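Long-range contact in 'Carboxyl esterase 2 (Tuber melanosporum Mel28, PDB 5MIF), which probably hydrolyses carboxylic esters, as an archaeal-like carboxylesterase of the alpha/beta hydrolase fold: residues T87-S99 with I136-Y148. Numbering follows the deposited sequence.
Sequences TGNVTAYLYKPVS and IRESGAAVFFVDY
Ile136, in the last turn of helix 129-139, meets the strand 90-97 with two branches: Ile136 CD1 packs 3.6 Å from Tyr95 CB, while CG2 rests against Pro97 CB. The first torsion explains this division, since CG1 lies beside the backbone N (chi1 -72°) and CG2 anti to it. Ser139 OG accepts from Ala141 N, an ST turn. Gly140, the first residue to leave helical geometry, has positive phi, and Pro97 sets CG against Gly140 O and CD 3.6 Å from Ala141 O.

Strands 142-147 and 90-97 run antiparallel, their axes at 168°. Val143 and Tyr95 form a hydrogen-bonded pair through two 2.7 Å bonds, Val143 N to Tyr95 O and Tyr95 N to Val143 O. Phe144, on the other face, touches Ala92 CB with its CE1 and takes Leu94 CD1 at its ring edge; Leu170 of helix 158-173 packs on this side chain too. Phe145 returns to the Tyr95 face and pairs with Tyr93 through two 2.9 Å hydrogen bonds, Phe145 N to Tyr93 O and Tyr93 N to Phe145 O. Phe145 CB lies 3.7 Å from Tyr95 CE2, the two side chains running alongside each other, while its ring meets that of His116 with the two planes nearly parallel. Val146 CG1 meets Val90 CG1 at 3.8 Å. Asp147 presents OD2 in the plane of the Tyr93 ring, Asp147 OD2 lying 3.6 Å from Tyr93 CE1, with carboxylate and ring planes 43° apart. Beyond the bond from Asp147 N to Thr91 O, a water bridges the backbones, accepting from Thr91 N and donating to Asp147 O.

Strand 75-82 flanks 90-97 on its other edge, and 109-115 lies beyond 142-147. This 1-2-4-3 strand order, antiparallel at first and then parallel, is characteristic of the alpha/beta hydrolase fold.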
ATOM      1  N   THR A  87      21.766  30.885   1.297  1.00 39.16           N
ATOM      2  CA  THR A  87      22.011  31.798   0.178  1.00 40.11           C
ATOM      3  C   THR A  87      21.283  33.125   0.304  1.00 41.91           C
ATOM      4  O   THR A  87      21.385  33.973  -0.577  1.00 39.31           O
ATOM      5  CB  THR A  87      21.626  31.167  -1.167  1.00 38.72           C
ATOM      6  OG1 THR A  87      20.206  31.000  -1.233  1.00 37.36           O
ATOM      7  CG2 THR A  87      22.308  29.816  -1.333  1.00 37.46           C
ATOM      8  N   GLY A  88      20.511  33.286   1.372  1.00 38.71           N
ATOM      9  CA  GLY A  88      19.722  34.489   1.543  1.00 41.80           C
ATOM     10  C   GLY A  88      18.364  34.414   0.851  1.00 42.07           C
ATOM     11  O   GLY A  88      17.517  35.278   1.051  1.00 45.87           O
ATOM     12  N   ASN A  89      18.139  33.389   0.037  1.00 40.30           N
ATOM     13  CA  ASN A  89      16.809  33.197  -0.531  1.00 40.47           C
ATOM     14  C   ASN A  89      16.432  31.731  -0.701  1.00 41.27           C
ATOM     15  O   ASN A  89      17.262  30.878  -1.074  1.00 37.35           O
ATOM     16  CB  ASN A  89      16.671  33.905  -1.889  1.00 37.85           C
ATOM     17  CG  ASN A  89      15.263  33.743  -2.486  1.00 43.10           C
ATOM     18  OD1 ASN A  89      14.340  34.467  -2.116  1.00 44.36           O
ATOM     19  ND2 ASN A  89      15.097  32.782  -3.383  1.00 39.92           N
ATOM     20  N   VAL A  90      15.168  31.439  -0.411  1.00 35.59           N
ATOM     21  CA  VAL A  90      14.588  30.150  -0.775  1.00 38.68           C
ATOM     22  C   VAL A  90      13.248  30.442  -1.453  1.00 40.28           C
ATOM     23  O   VAL A  90      12.401  31.161  -0.911  1.00 39.50           O
ATOM     24  CB  VAL A  90      14.369  29.202   0.437  1.00 38.16           C
ATOM     25  CG1 VAL A  90      13.983  27.810  -0.061  1.00 33.93           C
ATOM     26  CG2 VAL A  90      15.621  29.081   1.268  1.00 37.01           C
ATOM     27  N   THR A  91      13.079  29.907  -2.653  1.00 39.05           N
ATOM     28  CA  THR A  91      11.831  30.035  -3.368  1.00 43.85           C
ATOM     29  C   THR A  91      10.861  28.954  -2.891  1.00 42.55           C
ATOM     30  O   THR A  91      11.216  27.783  -2.807  1.00 40.35           O
ATOM     31  CB  THR A  91      12.057  29.934  -4.898  1.00 42.34           C
ATOM     32  OG1 THR A  91      12.888  31.022  -5.318  1.00 46.39           O
ATOM     33  CG2 THR A  91      10.738  30.042  -5.638  1.00 42.52           C
ATOM     34  N   ALA A  92       9.645  29.354  -2.550  1.00 43.17           N
ATOM     35  CA  ALA A  92       8.633  28.387  -2.142  1.00 42.34           C
ATOM     36  C   ALA A  92       7.286  28.727  -2.779  1.00 44.60           C
ATOM     37  O   ALA A  92       6.960  29.902  -2.981  1.00 41.53           O
ATOM     38  CB  ALA A  92       8.521  28.344  -0.611  1.00 31.82           C
ATOM     39  N   TYR A  93       6.519  27.695  -3.115  1.00 39.92           N
ATOM     40  CA  TYR A  93       5.171  27.890  -3.606  1.00 41.80           C
ATOM     41  C   TYR A  93       4.165  27.332  -2.589  1.00 43.16           C
ATOM     42  O   TYR A  93       4.232  26.160  -2.235  1.00 40.53           O
ATOM     43  CB  TYR A  93       4.980  27.214  -4.964  1.00 41.17           C
ATOM     44  CG  TYR A  93       5.910  27.718  -6.056  1.00 45.45           C
ATOM     45  CD1 TYR A  93       7.201  27.210  -6.190  1.00 46.29           C
ATOM     46  CD2 TYR A  93       5.510  28.726  -6.928  1.00 46.67           C
ATOM     47  CE1 TYR A  93       8.066  27.682  -7.186  1.00 48.96           C
ATOM     48  CE2 TYR A  93       6.360  29.202  -7.923  1.00 49.09           C
ATOM     49  CZ  TYR A  93       7.636  28.682  -8.045  1.00 52.07           C
ATOM     50  OH  TYR A  93       8.470  29.160  -9.032  1.00 55.51           O
ATOM     51  N   LEU A  94       3.222  28.153  -2.132  1.00 42.84           N
ATOM     52  CA  LEU A  94       2.168  27.639  -1.260  1.00 41.92           C
ATOM     53  C   LEU A  94       0.919  27.356  -2.087  1.00 42.19           C
ATOM     54  O   LEU A  94       0.302  28.272  -2.621  1.00 43.04           O
ATOM     55  CB  LEU A  94       1.840  28.619  -0.135  1.00 40.23           C
ATOM     56  CG  LEU A  94       0.767  28.166   0.874  1.00 41.52           C
ATOM     57  CD1 LEU A  94       1.246  26.942   1.657  1.00 41.45           C
ATOM     58  CD2 LEU A  94       0.381  29.291   1.823  1.00 43.08           C
ATOM     59  N   TYR A  95       0.558  26.083  -2.198  1.00 38.77           N
ATOM     60  CA  TYR A  95      -0.642  25.700  -2.928  1.00 39.95           C
ATOM     61  C   TYR A  95      -1.768  25.348  -1.965  1.00 44.52           C
ATOM     62  O   TYR A  95      -1.569  24.538  -1.058  1.00 44.89           O
ATOM     63  CB  TYR A  95      -0.373  24.520  -3.843  1.00 36.58           C
ATOM     64  CG  TYR A  95       0.756  24.706  -4.834  1.00 40.85           C
ATOM     65  CD1 TYR A  95       0.650  25.605  -5.900  1.00 38.50           C
ATOM     66  CD2 TYR A  95       1.902  23.929  -4.741  1.00 37.36           C
ATOM     67  CE1 TYR A  95       1.687  25.732  -6.833  1.00 39.06           C
ATOM     68  CE2 TYR A  95       2.931  24.050  -5.646  1.00 40.45           C
ATOM     69  CZ  TYR A  95       2.828  24.944  -6.687  1.00 44.46           C
ATOM     70  OH  TYR A  95       3.882  25.016  -7.569  1.00 42.44           O
ATOM     71  N   LYS A  96      -2.933  25.971  -2.151  1.00 42.59           N
ATOM     72  CA  LYS A  96      -4.107  25.721  -1.301  1.00 46.35           C
ATOM     73  C   LYS A  96      -5.330  25.289  -2.095  1.00 42.02           C
ATOM     74  O   LYS A  96      -5.635  25.878  -3.122  1.00 46.96           O
ATOM     75  CB  LYS A  96      -4.470  26.971  -0.495  1.00 41.49           C
ATOM     76  CG  LYS A  96      -3.368  27.512   0.373  1.00 44.92           C
ATOM     77  CD  LYS A  96      -3.915  28.519   1.369  1.00 49.78           C
ATOM     78  CE  LYS A  96      -3.972  29.892   0.727  1.00 50.34           C
ATOM     79  NZ  LYS A  96      -4.656  30.877   1.589  1.00 56.90           N
ATOM     80  N   PRO A  97      -6.034  24.253  -1.625  1.00 41.78           N
ATOM     81  CA  PRO A  97      -7.304  23.904  -2.273  1.00 45.19           C
ATOM     82  C   PRO A  97      -8.332  25.050  -2.176  1.00 39.61           C
ATOM     83  O   PRO A  97      -8.291  25.867  -1.256  1.00 43.93           O
ATOM     84  CB  PRO A  97      -7.784  22.695  -1.471  1.00 44.74           C
ATOM     85  CG  PRO A  97      -7.159  22.879  -0.117  1.00 44.19           C
ATOM     86  CD  PRO A  97      -5.806  23.483  -0.388  1.00 43.84           C
ATOM     87  N   VAL A  98      -9.246  25.106  -3.132  1.00 45.62           N
ATOM     88  CA  VAL A  98     -10.292  26.127  -3.159  1.00 54.77           C
ATOM     89  C   VAL A  98     -11.314  25.876  -2.038  1.00 55.61           C
ATOM     90  O   VAL A  98     -11.392  24.771  -1.506  1.00 54.49           O
ATOM     91  CB  VAL A  98     -11.018  26.143  -4.518  1.00 55.35           C
ATOM     92  CG1 VAL A  98     -10.019  26.321  -5.631  1.00 52.46           C
ATOM     93  CG2 VAL A  98     -11.761  24.837  -4.722  1.00 60.13           C
ATOM     94  N   SER A  99     -12.086  26.896  -1.672  1.00 63.22           N
ATOM     95  CA  SER A  99     -13.093  26.752  -0.614  1.00 65.29           C
ATOM     96  C   SER A  99     -14.389  26.083  -1.083  1.00 64.49           C
ATOM     97  O   SER A  99     -14.541  25.719  -2.254  1.00 64.58           O
ATOM     98  CB  SER A  99     -13.425  28.118  -0.022  1.00 66.49           C
ATOM     99  OG  SER A  99     -12.248  28.785   0.391  1.00 72.08           O
ATOM    100  N   ILE A 136      -3.077  17.343  -3.375  1.00 40.89           N
ATOM    101  CA  ILE A 136      -4.090  18.301  -2.974  1.00 38.72           C
ATOM    102  C   ILE A 136      -5.487  17.694  -3.095  1.00 42.04           C
ATOM    103  O   ILE A 136      -6.314  17.874  -2.200  1.00 41.62           O
ATOM    104  CB  ILE A 136      -4.003  19.588  -3.788  1.00 42.60           C
ATOM    105  CG1 ILE A 136      -2.756  20.366  -3.356  1.00 39.64           C
ATOM    106  CG2 ILE A 136      -5.257  20.449  -3.580  1.00 42.21           C
ATOM    107  CD1 ILE A 136      -2.555  21.631  -4.109  1.00 41.07           C
ATOM    108  N   ARG A 137      -5.748  16.960  -4.176  1.00 42.19           N
ATOM    109  CA  ARG A 137      -7.070  16.362  -4.343  1.00 42.81           C
ATOM    110  C   ARG A 137      -7.366  15.388  -3.209  1.00 42.25           C
ATOM    111  O   ARG A 137      -8.428  15.463  -2.604  1.00 40.47           O
ATOM    112  CB  ARG A 137      -7.214  15.633  -5.680  1.00 46.69           C
ATOM    113  CG  ARG A 137      -8.662  15.155  -5.936  1.00 46.59           C
ATOM    114  CD  ARG A 137      -8.716  13.972  -6.871  1.00 49.33           C
ATOM    115  NE  ARG A 137      -7.756  14.125  -7.956  1.00 59.23           N
ATOM    116  CZ  ARG A 137      -6.714  13.318  -8.151  1.00 60.09           C
ATOM    117  NH1 ARG A 137      -6.494  12.295  -7.324  1.00 61.02           N
ATOM    118  NH2 ARG A 137      -5.889  13.538  -9.167  1.00 57.33           N
ATOM    119  N   GLU A 138      -6.413  14.499  -2.914  1.00 39.73           N
ATOM    120  CA  GLU A 138      -6.636  13.443  -1.927  1.00 43.11           C
ATOM    121  C   GLU A 138      -6.484  13.882  -0.474  1.00 42.36           C
ATOM    122  O   GLU A 138      -7.217  13.403   0.388  1.00 44.60           O
ATOM    123  CB  GLU A 138      -5.698  12.254  -2.167  1.00 40.36           C
ATOM    124  CG  GLU A 138      -5.814  11.603  -3.523  1.00 41.90           C
ATOM    125  CD  GLU A 138      -7.216  11.068  -3.802  1.00 49.81           C
ATOM    126  OE1 GLU A 138      -7.999  10.881  -2.848  1.00 52.57           O
ATOM    127  OE2 GLU A 138      -7.543  10.845  -4.984  1.00 50.24           O
ATOM    128  N   SER A 139      -5.552  14.783  -0.185  1.00 38.51           N
ATOM    129  CA  SER A 139      -5.295  15.134   1.213  1.00 36.99           C
ATOM    130  C   SER A 139      -6.208  16.239   1.740  1.00 41.42           C
ATOM    131  O   SER A 139      -6.457  16.324   2.942  1.00 39.40           O
ATOM    132  CB  SER A 139      -3.836  15.552   1.404  1.00 39.48           C
ATOM    133  OG  SER A 139      -3.627  16.874   0.948  1.00 39.77           O
ATOM    134  N   GLY A 140      -6.676  17.107   0.847  1.00 41.31           N
ATOM    135  CA  GLY A 140      -7.419  18.290   1.253  1.00 40.95           C
ATOM    136  C   GLY A 140      -6.547  19.309   1.975  1.00 44.75           C
ATOM    137  O   GLY A 140      -7.040  20.312   2.490  1.00 47.35           O
ATOM    138  N   ALA A 141      -5.240  19.066   1.993  1.00 42.83           N
ATOM    139  CA  ALA A 141      -4.313  19.965   2.663  1.00 41.74           C
ATOM    140  C   ALA A 141      -3.651  20.924   1.676  1.00 40.72           C
ATOM    141  O   ALA A 141      -3.638  20.685   0.462  1.00 36.63           O
ATOM    142  CB  ALA A 141      -3.244  19.175   3.412  1.00 36.98           C
ATOM    143  N   ALA A 142      -3.085  21.995   2.221  1.00 40.00           N
ATOM    144  CA  ALA A 142      -2.199  22.861   1.453  1.00 42.26           C
ATOM    145  C   ALA A 142      -0.866  22.150   1.222  1.00 43.93           C
ATOM    146  O   ALA A 142      -0.471  21.281   2.016  1.00 38.21           O
ATOM    147  CB  ALA A 142      -1.977  24.179   2.176  1.00 39.94           C
ATOM    148  N   VAL A 143      -0.171  22.532   0.146  1.00 42.73           N
ATOM    149  CA  VAL A 143       1.161  22.000  -0.146  1.00 36.89           C
ATOM    150  C   VAL A 143       2.165  23.160  -0.192  1.00 41.96           C
ATOM    151  O   VAL A 143       1.987  24.130  -0.937  1.00 38.26           O
ATOM    152  CB  VAL A 143       1.201  21.233  -1.480  1.00 37.86           C
ATOM    153  CG1 VAL A 143       2.651  20.905  -1.866  1.00 35.68           C
ATOM    154  CG2 VAL A 143       0.366  19.957  -1.393  1.00 39.72           C
ATOM    155  N   PHE A 144       3.194  23.052   0.644  1.00 36.11           N
ATOM    156  CA  PHE A 144       4.284  24.014   0.726  1.00 36.45           C
ATOM    157  C   PHE A 144       5.438  23.396  -0.038  1.00 38.21           C
ATOM    158  O   PHE A 144       6.183  22.562   0.489  1.00 37.71           O
ATOM    159  CB  PHE A 144       4.625  24.288   2.200  1.00 36.73           C
ATOM    160  CG  PHE A 144       5.714  25.305   2.427  1.00 38.75           C
ATOM    161  CD1 PHE A 144       5.476  26.661   2.245  1.00 38.25           C
ATOM    162  CD2 PHE A 144       6.951  24.909   2.902  1.00 35.92           C
ATOM    163  CE1 PHE A 144       6.473  27.595   2.487  1.00 37.17           C
ATOM    164  CE2 PHE A 144       7.948  25.836   3.147  1.00 38.65           C
ATOM    165  CZ  PHE A 144       7.712  27.182   2.934  1.00 36.79           C
ATOM    166  N   PHE A 145       5.549  23.768  -1.306  1.00 35.22           N
ATOM    167  CA  PHE A 145       6.500  23.138  -2.216  1.00 35.21           C
ATOM    168  C   PHE A 145       7.797  23.957  -2.259  1.00 42.06           C
ATOM    169  O   PHE A 145       7.811  25.099  -2.743  1.00 40.76           O
ATOM    170  CB  PHE A 145       5.871  23.019  -3.606  1.00 38.45           C
ATOM    171  CG  PHE A 145       6.701  22.262  -4.600  1.00 36.22           C
ATOM    172  CD1 PHE A 145       7.657  22.919  -5.371  1.00 37.95           C
ATOM    173  CD2 PHE A 145       6.506  20.915  -4.791  1.00 35.82           C
ATOM    174  CE1 PHE A 145       8.420  22.228  -6.308  1.00 37.20           C
ATOM    175  CE2 PHE A 145       7.267  20.207  -5.726  1.00 40.29           C
ATOM    176  CZ  PHE A 145       8.222  20.868  -6.493  1.00 36.12           C
ATOM    177  N   VAL A 146       8.877  23.384  -1.730  1.00 37.85           N
ATOM    178  CA  VAL A 146      10.140  24.103  -1.638  1.00 37.61           C
ATOM    179  C   VAL A 146      10.956  23.938  -2.918  1.00 38.71           C
ATOM    180  O   VAL A 146      11.354  22.835  -3.275  1.00 33.99           O
ATOM    181  CB  VAL A 146      10.963  23.633  -0.446  1.00 39.07           C
ATOM    182  CG1 VAL A 146      12.264  24.425  -0.383  1.00 37.79           C
ATOM    183  CG2 VAL A 146      10.161  23.816   0.844  1.00 33.06           C
ATOM    184  N   ASP A 147      11.178  25.047  -3.611  1.00 38.16           N
ATOM    185  CA  ASP A 147      11.921  25.037  -4.867  1.00 39.88           C
ATOM    186  C   ASP A 147      13.385  25.363  -4.598  1.00 37.36           C
ATOM    187  O   ASP A 147      13.881  26.430  -4.960  1.00 38.07           O
ATOM    188  CB  ASP A 147      11.281  26.038  -5.848  1.00 41.76           C
ATOM    189  CG  ASP A 147      11.722  25.829  -7.296  1.00 41.35           C
ATOM    190  OD1 ASP A 147      12.321  24.783  -7.632  1.00 40.30           O
ATOM    191  OD2 ASP A 147      11.435  26.722  -8.115  1.00 51.07           O
ATOM    192  N   TYR A 148      14.068  24.442  -3.928  1.00 34.74           N
ATOM    193  CA  TYR A 148      15.445  24.653  -3.492  1.00 36.65           C
ATOM    194  C   TYR A 148      16.409  24.733  -4.696  1.00 37.74           C
ATOM    195  O   TYR A 148      16.088  24.274  -5.801  1.00 34.34           O
ATOM    196  CB  TYR A 148      15.864  23.526  -2.541  1.00 35.46           C
ATOM    197  CG  TYR A 148      15.702  22.157  -3.165  1.00 38.40           C
ATOM    198  CD1 TYR A 148      16.723  21.592  -3.912  1.00 34.73           C
ATOM    199  CD2 TYR A 148      14.515  21.438  -3.023  1.00 40.60           C
ATOM    200  CE1 TYR A 148      16.584  20.342  -4.488  1.00 36.67           C
ATOM    201  CE2 TYR A 148      14.362  20.182  -3.607  1.00 35.18           C
ATOM    202  CZ  TYR A 148      15.395  19.643  -4.337  1.00 35.17           C
ATOM    203  OH  TYR A 148      15.254  18.395  -4.921  1.00 35.31           O
TER
HETATM  204  O   HOH W   1      15.193  28.608  -3.911  1.00 44.37           O